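Local coordinates for VIN1 (Oscarella pearsei, PDB 6BFI), which probably binds actin filaments and may play a role in cell-cell adhesion, at residues E73-P76 and S77-E80; I245-V248 and L249-T253; K408-E411 and A412-R416; E477-L480 and E481-S485. All coordinates share one frame; numbering follows the deposited sequence.

Contact 1 of 4, residues E73-P76 and S77-E80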
ATOM      1  N   GLU A  73     -15.637 -30.061  20.426  1.00100.86           N
ATOM      2  CA  GLU A  73     -16.249 -29.425  19.266  1.00 97.34           C
ATOM      3  C   GLU A  73     -16.247 -30.306  18.024  1.00 91.12           C
ATOM      4  O   GLU A  73     -16.959 -29.992  17.064  1.00 91.05           O
ATOM      5  CB  GLU A  73     -15.534 -28.107  18.951  1.00101.92           C
ATOM      6  CG  GLU A  73     -15.668 -27.046  20.031  1.00110.33           C
ATOM      7  CD  GLU A  73     -14.732 -25.873  19.811  1.00115.98           C
ATOM      8  OE1 GLU A  73     -14.017 -25.869  18.786  1.00116.43           O
ATOM      9  OE2 GLU A  73     -14.710 -24.959  20.663  1.00119.90           O
ATOM     10  N   LEU A  74     -15.474 -31.397  18.016  1.00 90.41           N
ATOM     11  CA  LEU A  74     -15.384 -32.217  16.806  1.00 91.23           C
ATOM     12  C   LEU A  74     -16.658 -33.014  16.518  1.00 93.04           C
ATOM     13  O   LEU A  74     -17.149 -32.956  15.374  1.00 92.54           O
ATOM     14  CB  LEU A  74     -14.151 -33.123  16.898  1.00 92.24           C
ATOM     15  CG  LEU A  74     -13.788 -34.004  15.705  1.00 88.42           C
ATOM     16  CD1 LEU A  74     -13.445 -33.151  14.498  1.00 82.26           C
ATOM     17  CD2 LEU A  74     -12.627 -34.921  16.068  1.00 92.06           C
ATOM     18  N   PRO A  75     -17.231 -33.769  17.462  1.00 96.85           N
ATOM     19  CA  PRO A  75     -18.348 -34.678  17.117  1.00 94.92           C
ATOM     20  C   PRO A  75     -19.541 -33.964  16.496  1.00 92.70           C
ATOM     21  O   PRO A  75     -20.079 -34.456  15.492  1.00 93.61           O
ATOM     22  CB  PRO A  75     -18.711 -35.321  18.466  1.00 97.68           C
ATOM     23  CG  PRO A  75     -17.446 -35.290  19.228  1.00100.09           C
ATOM     24  CD  PRO A  75     -16.776 -33.997  18.849  1.00 99.32           C
ATOM     25  N   PRO A  76     -20.010 -32.829  17.047  1.00 92.50           N
ATOM     26  CA  PRO A  76     -21.184 -32.187  16.422  1.00 91.56           C
ATOM     27  C   PRO A  76     -20.971 -31.821  14.963  1.00 87.05           C
ATOM     28  O   PRO A  76     -21.861 -32.050  14.131  1.00 89.93           O
ATOM     29  CB  PRO A  76     -21.410 -30.946  17.295  1.00 92.61           C
ATOM     30  CG  PRO A  76     -20.837 -31.310  18.606  1.00 94.26           C
ATOM     31  CD  PRO A  76     -19.617 -32.107  18.273  1.00 94.23           C
ATOM     32  N   SER A  77     -19.808 -31.264  14.623  1.00 80.33           N
ATOM     33  CA  SER A  77     -19.535 -30.933  13.228  1.00 77.25           C
ATOM     34  C   SER A  77     -19.427 -32.190  12.373  1.00 74.17           C
ATOM     35  O   SER A  77     -19.903 -32.210  11.227  1.00 69.79           O
ATOM     36  CB  SER A  77     -18.263 -30.090  13.126  1.00 75.49           C
ATOM     37  OG  SER A  77     -17.166 -30.736  13.747  1.00 77.32           O
ATOM     38  N   MET A  78     -18.812 -33.250  12.913  1.00 71.72           N
ATOM     39  CA  MET A  78     -18.721 -34.507  12.168  1.00 74.83           C
ATOM     40  C   MET A  78     -20.107 -35.037  11.813  1.00 79.32           C
ATOM     41  O   MET A  78     -20.408 -35.297  10.639  1.00 80.68           O
ATOM     42  CB  MET A  78     -17.940 -35.546  12.974  1.00 80.00           C
ATOM     43  CG  MET A  78     -16.450 -35.272  13.081  1.00 81.35           C
ATOM     44  SD  MET A  78     -15.517 -36.688  13.708  1.00 90.83           S
ATOM     45  CE  MET A  78     -16.303 -36.962  15.290  1.00 90.21           C
ATOM     46  N   GLN A  79     -20.967 -35.203  12.823  1.00 84.04           N
ATOM     47  CA  GLN A  79     -22.318 -35.698  12.581  1.00 85.73           C
ATOM     48  C   GLN A  79     -23.095 -34.768  11.656  1.00 84.83           C
ATOM     49  O   GLN A  79     -23.896 -35.234  10.836  1.00 79.39           O
ATOM     50  CB  GLN A  79     -23.050 -35.870  13.912  1.00 89.50           C
ATOM     51  CG  GLN A  79     -24.342 -36.667  13.835  1.00 93.88           C
ATOM     52  CD  GLN A  79     -24.929 -36.942  15.208  1.00102.20           C
ATOM     53  OE1 GLN A  79     -24.739 -36.165  16.143  1.00103.78           O
ATOM     54  NE2 GLN A  79     -25.639 -38.059  15.338  1.00106.26           N
ATOM     55  N   GLU A  80     -22.863 -33.459  11.765  1.00 88.14           N
ATOM     56  CA  GLU A  80     -23.531 -32.507  10.883  1.00 89.05           C
ATOM     57  C   GLU A  80     -23.188 -32.780   9.422  1.00 80.27           C
ATOM     58  O   GLU A  80     -24.076 -33.032   8.592  1.00 80.67           O
ATOM     59  CB  GLU A  80     -23.139 -31.080  11.276  1.00 98.54           C
ATOM     60  CG  GLU A  80     -23.905 -29.991  10.544  1.00104.67           C
ATOM     61  CD  GLU A  80     -25.298 -29.782  11.102  1.00113.24           C
ATOM     62  OE1 GLU A  80     -25.576 -30.280  12.215  1.00119.17           O
ATOM     63  OE2 GLU A  80     -26.115 -29.117  10.429  1.00114.96           O
TER
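The backbone O of Glu73 lies 3.4 Å from Ser77 OG, one turn further along the same helix; the carboxylate of Glu73 forms a salt bridge with Arg128. Leu74 contributes both backbone and side chain. Its O is gripped by two donors, Met78 N at 3.0 Å, in a nearly straight helical bond, and Ser77 OG at 2.8 Å, coming in well to the side of the C=O. With chi1 at 55°, Ser77 OG sits between its own backbone N and carbonyl carbon, a rotation that turns the hydroxyl back onto the preceding turn, to Leu74 O; serine is short enough to make this bond within a helix. The Leu74 side chain crosses that of Met78 obliquely, its CG 3.8 Å from SD. Pro75 and Pro76 lack an N-H, so the helix kinks where their nitrogens make no bond to the turn before, yet their carbonyls still accept from Gln79 N and Glu80 N. The bent, flexible end of Met78 suits this place: CE curls back to within 3.6 Å of Pro75 CA. With Met78 cut back to an alanine, the thioether over Leu74 CG and Pro75 CA is gone, which would probably leave a gap beside both. This proline-kinked part of helix 68-97, in the vinculin-family helical fold, packs against two others: Leu74 and Met78 lean on Leu122 of helix 102-145 and on Ala58 and Ala59, respectively, of helix 41-59.

Contact 2 of 4, residues I245-V248 and L249-T253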
ATOM      1  N   ILE A 245       0.799  -9.597  16.341  1.00 47.14           N
ATOM      2  CA  ILE A 245       0.915 -10.983  15.890  1.00 46.15           C
ATOM      3  C   ILE A 245      -0.275 -11.797  16.375  1.00 46.29           C
ATOM      4  O   ILE A 245      -0.858 -12.583  15.620  1.00 49.12           O
ATOM      5  CB  ILE A 245       2.246 -11.598  16.360  1.00 47.22           C
ATOM      6  CG1 ILE A 245       3.386 -11.186  15.432  1.00 49.72           C
ATOM      7  CG2 ILE A 245       2.151 -13.114  16.414  1.00 46.54           C
ATOM      8  CD1 ILE A 245       4.740 -11.708  15.859  1.00 52.88           C
ATOM      9  N   ILE A 246      -0.662 -11.614  17.640  1.00 45.21           N
ATOM     10  CA  ILE A 246      -1.798 -12.354  18.183  1.00 50.22           C
ATOM     11  C   ILE A 246      -3.081 -11.971  17.459  1.00 54.93           C
ATOM     12  O   ILE A 246      -3.933 -12.824  17.185  1.00 60.28           O
ATOM     13  CB  ILE A 246      -1.907 -12.124  19.703  1.00 51.81           C
ATOM     14  CG1 ILE A 246      -0.696 -12.725  20.416  1.00 46.87           C
ATOM     15  CG2 ILE A 246      -3.196 -12.723  20.253  1.00 48.37           C
ATOM     16  CD1 ILE A 246      -0.652 -12.438  21.904  1.00 47.71           C
ATOM     17  N   ARG A 247      -3.235 -10.687  17.125  1.00 55.11           N
ATOM     18  CA  ARG A 247      -4.455 -10.240  16.461  1.00 58.62           C
ATOM     19  C   ARG A 247      -4.556 -10.805  15.049  1.00 59.16           C
ATOM     20  O   ARG A 247      -5.614 -11.296  14.640  1.00 59.79           O
ATOM     21  CB  ARG A 247      -4.509  -8.712  16.433  1.00 59.01           C
ATOM     22  CG  ARG A 247      -5.855  -8.164  15.988  1.00 60.66           C
ATOM     23  CD  ARG A 247      -5.803  -6.664  15.753  1.00 61.64           C
ATOM     24  NE  ARG A 247      -4.974  -6.326  14.600  1.00 62.82           N
ATOM     25  CZ  ARG A 247      -5.420  -6.274  13.348  1.00 62.59           C
ATOM     26  NH1 ARG A 247      -6.693  -6.542  13.082  1.00 62.57           N
ATOM     27  NH2 ARG A 247      -4.593  -5.958  12.360  1.00 59.25           N
ATOM     28  N   VAL A 248      -3.462 -10.741  14.287  1.00 58.99           N
ATOM     29  CA  VAL A 248      -3.473 -11.245  12.918  1.00 58.45           C
ATOM     30  C   VAL A 248      -3.603 -12.762  12.901  1.00 56.23           C
ATOM     31  O   VAL A 248      -4.233 -13.328  11.998  1.00 47.77           O
ATOM     32  CB  VAL A 248      -2.211 -10.772  12.173  1.00 54.64           C
ATOM     33  CG1 VAL A 248      -2.207 -11.286  10.741  1.00 55.70           C
ATOM     34  CG2 VAL A 248      -2.125  -9.253  12.196  1.00 53.21           C
ATOM     35  N   LEU A 249      -3.019 -13.441  13.894  1.00 45.97           N
ATOM     36  CA  LEU A 249      -3.154 -14.890  13.995  1.00 47.66           C
ATOM     37  C   LEU A 249      -4.613 -15.317  14.091  1.00 49.37           C
ATOM     38  O   LEU A 249      -4.977 -16.392  13.603  1.00 50.73           O
ATOM     39  CB  LEU A 249      -2.378 -15.409  15.210  1.00 51.84           C
ATOM     40  CG  LEU A 249      -0.923 -15.829  15.000  1.00 52.48           C
ATOM     41  CD1 LEU A 249      -0.244 -16.125  16.332  1.00 51.36           C
ATOM     42  CD2 LEU A 249      -0.856 -17.042  14.094  1.00 53.52           C
ATOM     43  N   GLN A 250      -5.459 -14.491  14.703  1.00 50.12           N
ATOM     44  CA  GLN A 250      -6.848 -14.839  14.962  1.00 61.57           C
ATOM     45  C   GLN A 250      -7.809 -14.321  13.899  1.00 64.27           C
ATOM     46  O   GLN A 250      -9.019 -14.536  14.023  1.00 61.67           O
ATOM     47  CB  GLN A 250      -7.267 -14.316  16.340  1.00 67.07           C
ATOM     48  CG  GLN A 250      -6.514 -14.963  17.496  1.00 68.36           C
ATOM     49  CD  GLN A 250      -6.867 -14.356  18.840  1.00 74.37           C
ATOM     50  OE1 GLN A 250      -7.162 -13.165  18.936  1.00 77.56           O
ATOM     51  NE2 GLN A 250      -6.842 -15.176  19.886  1.00 75.80           N
ATOM     52  N   LEU A 251      -7.310 -13.649  12.865  1.00 65.47           N
ATOM     53  CA  LEU A 251      -8.171 -13.193  11.783  1.00 64.30           C
ATOM     54  C   LEU A 251      -8.526 -14.361  10.875  1.00 65.63           C
ATOM     55  O   LEU A 251      -7.644 -15.090  10.409  1.00 61.38           O
ATOM     56  CB  LEU A 251      -7.491 -12.085  10.982  1.00 61.12           C
ATOM     57  CG  LEU A 251      -7.451 -10.709  11.649  1.00 65.55           C
ATOM     58  CD1 LEU A 251      -6.872  -9.671  10.698  1.00 67.40           C
ATOM     59  CD2 LEU A 251      -8.840 -10.301  12.113  1.00 67.86           C
ATOM     60  N   THR A 252      -9.823 -14.542  10.631  1.00 73.38           N
ATOM     61  CA  THR A 252     -10.324 -15.572   9.727  1.00 80.08           C
ATOM     62  C   THR A 252     -11.136 -14.956   8.593  1.00 84.58           C
ATOM     63  O   THR A 252     -12.049 -15.587   8.059  1.00 87.87           O
ATOM     64  CB  THR A 252     -11.160 -16.603  10.483  1.00 79.24           C
ATOM     65  OG1 THR A 252     -12.304 -15.965  11.067  1.00 81.61           O
ATOM     66  CG2 THR A 252     -10.337 -17.260  11.582  1.00 75.77           C
ATOM     67  N   THR A 253     -10.811 -13.721   8.217  1.00 86.62           N
ATOM     68  CA  THR A 253     -11.591 -12.967   7.248  1.00 95.18           C
ATOM     69  C   THR A 253     -10.687 -12.391   6.168  1.00 94.24           C
ATOM     70  O   THR A 253      -9.501 -12.132   6.396  1.00 93.84           O
ATOM     71  CB  THR A 253     -12.365 -11.823   7.920  1.00101.96           C
ATOM     72  OG1 THR A 253     -11.455 -11.005   8.669  1.00100.27           O
ATOM     73  CG2 THR A 253     -13.438 -12.371   8.848  1.00106.59           C
TER
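Ile245 and Leu249 meet at the C-terminal end of helix 224-249, which packs with helices 102-145, 154-178 and 185-215 in a four-helix bundle, as in the vinculin family. Here the chain leaves the bundle for a loop, and the backbone bonding records the change. Leu249 N still donates to Ile245 O, four residues back, at 2.9 Å. Gln250 N divides itself, with a weak bond to Ile246 O and a shorter one, 3.2 Å, to Arg247 O. Leu251 N then bonds to Val248 O, also at 3.2 Å. The bonds to Arg247 O and Val248 O reach back three residues, as in a 3-10 turn, and each donor stands above the plane of its carbonyl, 66° and 70° out of it. Beyond them Leu251 adopts an extended backbone and the spiral is over.

Apolar contacts continue the helix faces. Ile245 and Leu249 lie side by side and point the same way, CG2 of the first 3.8 Å from CD1 of the second. Branched hydrocarbon suits both, for they are buried: Ile245 rests on Val175, and Leu249 on Met134 of helix 102-145. Val248 turns to Leu191 of helix 185-215.

Charge enters at the exposed flank. The Arg247 guanidinium pairs with Glu244, one turn earlier. The aliphatic chain of Arg247 starts out extended and then bends at chi3 (68°), carrying the head round towards Leu251. The two side chains cross there, Arg247 NH1 standing 3.9 Å from Leu251 CD1.

Contact 3 of 4, residues K408-E411 and A412-R416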
ATOM      1  N   LYS A 408      16.982  19.938  21.051  1.00 67.02           N
ATOM      2  CA  LYS A 408      15.801  20.593  20.498  1.00 70.31           C
ATOM      3  C   LYS A 408      15.891  20.695  18.981  1.00 67.60           C
ATOM      4  O   LYS A 408      14.894  20.486  18.273  1.00 66.54           O
ATOM      5  CB  LYS A 408      15.623  21.977  21.122  1.00 81.29           C
ATOM      6  CG  LYS A 408      14.220  22.535  20.969  1.00 90.42           C
ATOM      7  CD  LYS A 408      13.197  21.566  21.542  1.00 95.73           C
ATOM      8  CE  LYS A 408      11.774  22.049  21.311  1.00101.94           C
ATOM      9  NZ  LYS A 408      10.774  21.067  21.818  1.00101.71           N
ATOM     10  N   GLU A 409      17.084  20.999  18.461  1.00 65.83           N
ATOM     11  CA  GLU A 409      17.266  21.031  17.015  1.00 64.30           C
ATOM     12  C   GLU A 409      16.998  19.665  16.394  1.00 58.38           C
ATOM     13  O   GLU A 409      16.416  19.577  15.306  1.00 61.39           O
ATOM     14  CB  GLU A 409      18.673  21.516  16.664  1.00 68.38           C
ATOM     15  CG  GLU A 409      18.877  23.008  16.865  1.00 76.90           C
ATOM     16  CD  GLU A 409      20.273  23.463  16.484  1.00 77.68           C
ATOM     17  OE1 GLU A 409      21.136  22.596  16.231  1.00 80.44           O
ATOM     18  OE2 GLU A 409      20.506  24.688  16.438  1.00 81.85           O
ATOM     19  N   PHE A 410      17.402  18.586  17.073  1.00 52.26           N
ATOM     20  CA  PHE A 410      17.108  17.254  16.551  1.00 47.41           C
ATOM     21  C   PHE A 410      15.607  16.989  16.536  1.00 50.20           C
ATOM     22  O   PHE A 410      15.068  16.483  15.543  1.00 52.77           O
ATOM     23  CB  PHE A 410      17.818  16.172  17.364  1.00 45.38           C
ATOM     24  CG  PHE A 410      17.305  14.786  17.076  1.00 46.17           C
ATOM     25  CD1 PHE A 410      17.773  14.073  15.985  1.00 46.21           C
ATOM     26  CD2 PHE A 410      16.331  14.207  17.877  1.00 41.85           C
ATOM     27  CE1 PHE A 410      17.290  12.804  15.708  1.00 39.56           C
ATOM     28  CE2 PHE A 410      15.848  12.944  17.602  1.00 39.71           C
ATOM     29  CZ  PHE A 410      16.331  12.242  16.515  1.00 38.91           C
ATOM     30  N   GLU A 411      14.921  17.306  17.636  1.00 48.38           N
ATOM     31  CA  GLU A 411      13.481  17.070  17.701  1.00 53.76           C
ATOM     32  C   GLU A 411      12.752  17.810  16.584  1.00 51.68           C
ATOM     33  O   GLU A 411      11.906  17.231  15.888  1.00 52.41           O
ATOM     34  CB  GLU A 411      12.943  17.484  19.072  1.00 61.74           C
ATOM     35  CG  GLU A 411      13.386  16.574  20.208  1.00 69.62           C
ATOM     36  CD  GLU A 411      12.535  15.320  20.328  1.00 73.90           C
ATOM     37  OE1 GLU A 411      11.816  15.188  21.340  1.00 81.11           O
ATOM     38  OE2 GLU A 411      12.579  14.469  19.413  1.00 70.93           O
ATOM     39  N   ALA A 412      13.082  19.092  16.388  1.00 50.03           N
ATOM     40  CA  ALA A 412      12.456  19.847  15.306  1.00 51.34           C
ATOM     41  C   ALA A 412      12.829  19.283  13.941  1.00 52.69           C
ATOM     42  O   ALA A 412      12.008  19.293  13.014  1.00 58.84           O
ATOM     43  CB  ALA A 412      12.844  21.323  15.399  1.00 51.78           C
ATOM     44  N   HIS A 413      14.054  18.766  13.804  1.00 49.98           N
ATOM     45  CA  HIS A 413      14.483  18.192  12.533  1.00 49.64           C
ATOM     46  C   HIS A 413      13.646  16.968  12.169  1.00 48.74           C
ATOM     47  O   HIS A 413      13.005  16.926  11.111  1.00 51.59           O
ATOM     48  CB  HIS A 413      15.969  17.838  12.602  1.00 47.87           C
ATOM     49  CG  HIS A 413      16.495  17.181  11.363  1.00 50.53           C
ATOM     50  ND1 HIS A 413      16.546  17.821  10.143  1.00 50.03           N
ATOM     51  CD2 HIS A 413      16.997  15.940  11.158  1.00 50.92           C
ATOM     52  CE1 HIS A 413      17.056  17.003   9.241  1.00 51.47           C
ATOM     53  NE2 HIS A 413      17.338  15.855   9.830  1.00 52.25           N
ATOM     54  N   THR A 414      13.635  15.958  13.042  1.00 47.01           N
ATOM     55  CA  THR A 414      12.886  14.741  12.734  1.00 46.93           C
ATOM     56  C   THR A 414      11.387  15.007  12.637  1.00 46.69           C
ATOM     57  O   THR A 414      10.705  14.394  11.801  1.00 47.54           O
ATOM     58  CB  THR A 414      13.180  13.659  13.777  1.00 44.47           C
ATOM     59  OG1 THR A 414      12.422  12.482  13.474  1.00 47.02           O
ATOM     60  CG2 THR A 414      12.832  14.136  15.183  1.00 43.52           C
ATOM     61  N   ALA A 415      10.859  15.923  13.454  1.00 48.91           N
ATOM     62  CA  ALA A 415       9.464  16.318  13.293  1.00 53.08           C
ATOM     63  C   ALA A 415       9.217  16.885  11.900  1.00 53.22           C
ATOM     64  O   ALA A 415       8.188  16.596  11.274  1.00 50.36           O
ATOM     65  CB  ALA A 415       9.071  17.334  14.365  1.00 45.10           C
ATOM     66  N   ARG A 416      10.161  17.684  11.391  1.00 53.47           N
ATOM     67  CA  ARG A 416      10.006  18.244  10.052  1.00 50.07           C
ATOM     68  C   ARG A 416      10.063  17.157   8.986  1.00 54.77           C
ATOM     69  O   ARG A 416       9.307  17.203   8.005  1.00 43.85           O
ATOM     70  CB  ARG A 416      11.079  19.301   9.799  1.00 48.10           C
ATOM     71  CG  ARG A 416      10.946  20.007   8.464  1.00 48.31           C
ATOM     72  CD  ARG A 416       9.653  20.802   8.384  1.00 55.56           C
ATOM     73  NE  ARG A 416       9.647  21.693   7.230  1.00 63.77           N
ATOM     74  CZ  ARG A 416       8.756  22.660   7.034  1.00 68.91           C
ATOM     75  NH1 ARG A 416       7.791  22.866   7.918  1.00 72.99           N
ATOM     76  NH2 ARG A 416       8.837  23.426   5.956  1.00 68.76           N
TER
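Thr414 sets its methyl CG2 over one face of the Phe410 ring, 4.0 Å above the plane and displaced towards the rim, near CE2 and CZ. The methyl is wedged against backbone as well, 3.3 Å from both Phe410 O and Glu411 O. A chi1 of 179° explains this: it swings OG1 opposite the backbone N and leaves CG2 to lie against the preceding turn. Threonine suits the place because one branch can be apolar towards the phenyl ring while the other stays polar. The Phe410 ring stands out from the helix, leaning slightly towards the next turn, with its CE2/CZ side under the methyl.

Beneath these side chains runs a regular alpha-helix, part of helix 399-427 in an all-helical protein of the vinculin family. Thr414 N donates to Phe410 O at 2.9 Å with an angle of 171° at the hydrogen, and Ala412, His413 and Ala415 bond likewise to Lys408, Glu409 and Glu411. The small Ala412 and Ala415 sit on less buried sides of the helix.

Further out, Thr414 OG1 hydrogen-bonds to Ser449 OG, which is likely to hold chi1 of Thr414 where it is. His413 NE2 is hydrogen-bonded to Val379 O. The Phe410 ring meets the Trp479 ring with their planes about 55° apart and also touches Ile383 of helix 381-390.

Contact 4 of 4, residues E477-L480 and E481-S485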
ATOM      1  N   GLU A 477      21.746   4.408  14.828  1.00 55.20           N
ATOM      2  CA  GLU A 477      21.667   3.690  13.561  1.00 58.41           C
ATOM      3  C   GLU A 477      20.242   3.243  13.248  1.00 60.05           C
ATOM      4  O   GLU A 477      19.875   3.138  12.072  1.00 64.09           O
ATOM      5  CB  GLU A 477      22.618   2.495  13.574  1.00 62.22           C
ATOM      6  CG  GLU A 477      24.080   2.897  13.693  1.00 73.21           C
ATOM      7  CD  GLU A 477      25.001   1.708  13.876  1.00 81.23           C
ATOM      8  OE1 GLU A 477      25.836   1.452  12.982  1.00 88.59           O
ATOM      9  OE2 GLU A 477      24.883   1.025  14.915  1.00 82.90           O
ATOM     10  N   LYS A 478      19.427   2.974  14.272  1.00 56.83           N
ATOM     11  CA  LYS A 478      18.018   2.695  14.010  1.00 53.70           C
ATOM     12  C   LYS A 478      17.310   3.925  13.457  1.00 49.95           C
ATOM     13  O   LYS A 478      16.544   3.827  12.486  1.00 51.28           O
ATOM     14  CB  LYS A 478      17.326   2.205  15.282  1.00 58.90           C
ATOM     15  CG  LYS A 478      17.776   0.828  15.726  1.00 63.44           C
ATOM     16  CD  LYS A 478      17.522  -0.194  14.634  1.00 67.74           C
ATOM     17  CE  LYS A 478      18.327  -1.458  14.865  1.00 74.51           C
ATOM     18  NZ  LYS A 478      18.113  -2.450  13.777  1.00 78.41           N
ATOM     19  N   TRP A 479      17.565   5.093  14.055  1.00 45.56           N
ATOM     20  CA  TRP A 479      16.964   6.320  13.545  1.00 48.78           C
ATOM     21  C   TRP A 479      17.429   6.607  12.122  1.00 51.60           C
ATOM     22  O   TRP A 479      16.625   6.995  11.266  1.00 48.06           O
ATOM     23  CB  TRP A 479      17.291   7.497  14.463  1.00 47.22           C
ATOM     24  CG  TRP A 479      16.571   8.766  14.079  1.00 51.00           C
ATOM     25  CD1 TRP A 479      15.418   9.251  14.625  1.00 55.56           C
ATOM     26  CD2 TRP A 479      16.952   9.698  13.057  1.00 47.65           C
ATOM     27  NE1 TRP A 479      15.060  10.428  14.010  1.00 52.46           N
ATOM     28  CE2 TRP A 479      15.985  10.724  13.044  1.00 48.28           C
ATOM     29  CE3 TRP A 479      18.017   9.767  12.154  1.00 47.81           C
ATOM     30  CZ2 TRP A 479      16.053  11.803  12.167  1.00 47.04           C
ATOM     31  CZ3 TRP A 479      18.080  10.837  11.282  1.00 49.73           C
ATOM     32  CH2 TRP A 479      17.104  11.840  11.294  1.00 47.51           C
ATOM     33  N   LEU A 480      18.723   6.420  11.850  1.00 51.34           N
ATOM     34  CA  LEU A 480      19.236   6.665  10.504  1.00 52.86           C
ATOM     35  C   LEU A 480      18.641   5.688   9.498  1.00 56.55           C
ATOM     36  O   LEU A 480      18.372   6.057   8.350  1.00 60.98           O
ATOM     37  CB  LEU A 480      20.762   6.579  10.495  1.00 54.03           C
ATOM     38  CG  LEU A 480      21.517   7.748  11.127  1.00 55.65           C
ATOM     39  CD1 LEU A 480      23.026   7.518  11.071  1.00 60.64           C
ATOM     40  CD2 LEU A 480      21.145   9.055  10.446  1.00 51.60           C
ATOM     41  N   GLU A 481      18.431   4.436   9.908  1.00 58.96           N
ATOM     42  CA  GLU A 481      17.826   3.461   9.006  1.00 62.15           C
ATOM     43  C   GLU A 481      16.392   3.848   8.664  1.00 54.01           C
ATOM     44  O   GLU A 481      16.022   3.925   7.484  1.00 51.87           O
ATOM     45  CB  GLU A 481      17.879   2.066   9.631  1.00 72.40           C
ATOM     46  CG  GLU A 481      17.051   1.028   8.888  1.00 83.28           C
ATOM     47  CD  GLU A 481      15.895   0.499   9.718  1.00 89.89           C
ATOM     48  OE1 GLU A 481      16.065   0.339  10.946  1.00 88.39           O
ATOM     49  OE2 GLU A 481      14.815   0.246   9.140  1.00 93.77           O
ATOM     50  N   ALA A 482      15.572   4.107   9.687  1.00 49.00           N
ATOM     51  CA  ALA A 482      14.184   4.485   9.434  1.00 44.68           C
ATOM     52  C   ALA A 482      14.101   5.760   8.605  1.00 45.78           C
ATOM     53  O   ALA A 482      13.313   5.842   7.653  1.00 51.37           O
ATOM     54  CB  ALA A 482      13.438   4.657  10.756  1.00 41.39           C
ATOM     55  N   ALA A 483      14.921   6.759   8.942  1.00 48.64           N
ATOM     56  CA  ALA A 483      14.868   8.037   8.242  1.00 49.31           C
ATOM     57  C   ALA A 483      15.333   7.903   6.797  1.00 51.97           C
ATOM     58  O   ALA A 483      14.788   8.558   5.901  1.00 51.74           O
ATOM     59  CB  ALA A 483      15.712   9.071   8.987  1.00 47.34           C
ATOM     60  N   GLU A 484      16.334   7.054   6.549  1.00 57.21           N
ATOM     61  CA  GLU A 484      16.822   6.875   5.185  1.00 63.68           C
ATOM     62  C   GLU A 484      15.823   6.105   4.330  1.00 64.21           C
ATOM     63  O   GLU A 484      15.633   6.426   3.150  1.00 67.60           O
ATOM     64  CB  GLU A 484      18.179   6.171   5.196  1.00 74.30           C
ATOM     65  CG  GLU A 484      19.370   7.091   5.457  1.00 87.45           C
ATOM     66  CD  GLU A 484      19.772   7.914   4.238  1.00 99.52           C
ATOM     67  OE1 GLU A 484      19.026   7.917   3.233  1.00107.34           O
ATOM     68  OE2 GLU A 484      20.842   8.558   4.282  1.00104.26           O
ATOM     69  N   SER A 485      15.173   5.084   4.896  1.00 60.70           N
ATOM     70  CA  SER A 485      14.159   4.367   4.126  1.00 56.94           C
ATOM     71  C   SER A 485      12.958   5.261   3.830  1.00 54.79           C
ATOM     72  O   SER A 485      12.450   5.280   2.697  1.00 53.72           O
ATOM     73  CB  SER A 485      13.724   3.107   4.870  1.00 54.74           C
ATOM     74  OG  SER A 485      13.041   3.440   6.063  1.00 57.78           O
TER
HETATM   75  O   HOH W   1      14.589   1.535  12.822  1.00 73.25           O
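In Trp479, chi1 of -173° and chi2 of 98° carry the indole outward and somewhat forward, so that one face looks onto Ala483, a full turn ahead. This is an i to i+4 contact within helix 466-493, one of the long helices of the vinculin fold. Ala483 CB stands 3.8 Å from the centroid of the six-membered ring, 15° off its normal, in a CH-pi contact. A small residue suits this spot, since the methyl is also held 3.2 Å from Trp479 O. The indole edge reaches Leu480 CD2 in plane, and Leu445 of helix 432-449 packs on both Trp479 and Ala483.

A polar pair crosses on another face. Lys478 NZ lies 4.5 Å from Glu481 OE1, beyond a salt bridge. A water ties the glutamate to the lysine's backbone instead: it donates to Lys478 O at 3.0 Å and to Glu481 OE1 at 2.7 Å. Lys478 O thereby accepts a second hydrogen bond, besides the one from Ala482 N. Glu481 OE2 has a long, weak ion pair with Lys444. At the end of the segment, Ser485 OG folds back to donate to Ala482 O at 2.9 Å.

From the N terminus, the four contacts come in series; none nests within or crosses another, and each spans a single turn or so rather than closing a long loop. Contact 1 lies in the helix 68-97 and contact 2 at the end of the helix 224-249; their centres are about 24 Å apart and they do not touch, but both lean on the helix 102-145. Contacts 3 and 4 lie far along the chain, in helices 399-427 and 466-493, centres about 14 Å apart. These two do meet: His413 CD2 lies 4.1 Å from Trp479 CH2, and one cluster joins these helices to the helix 381-390.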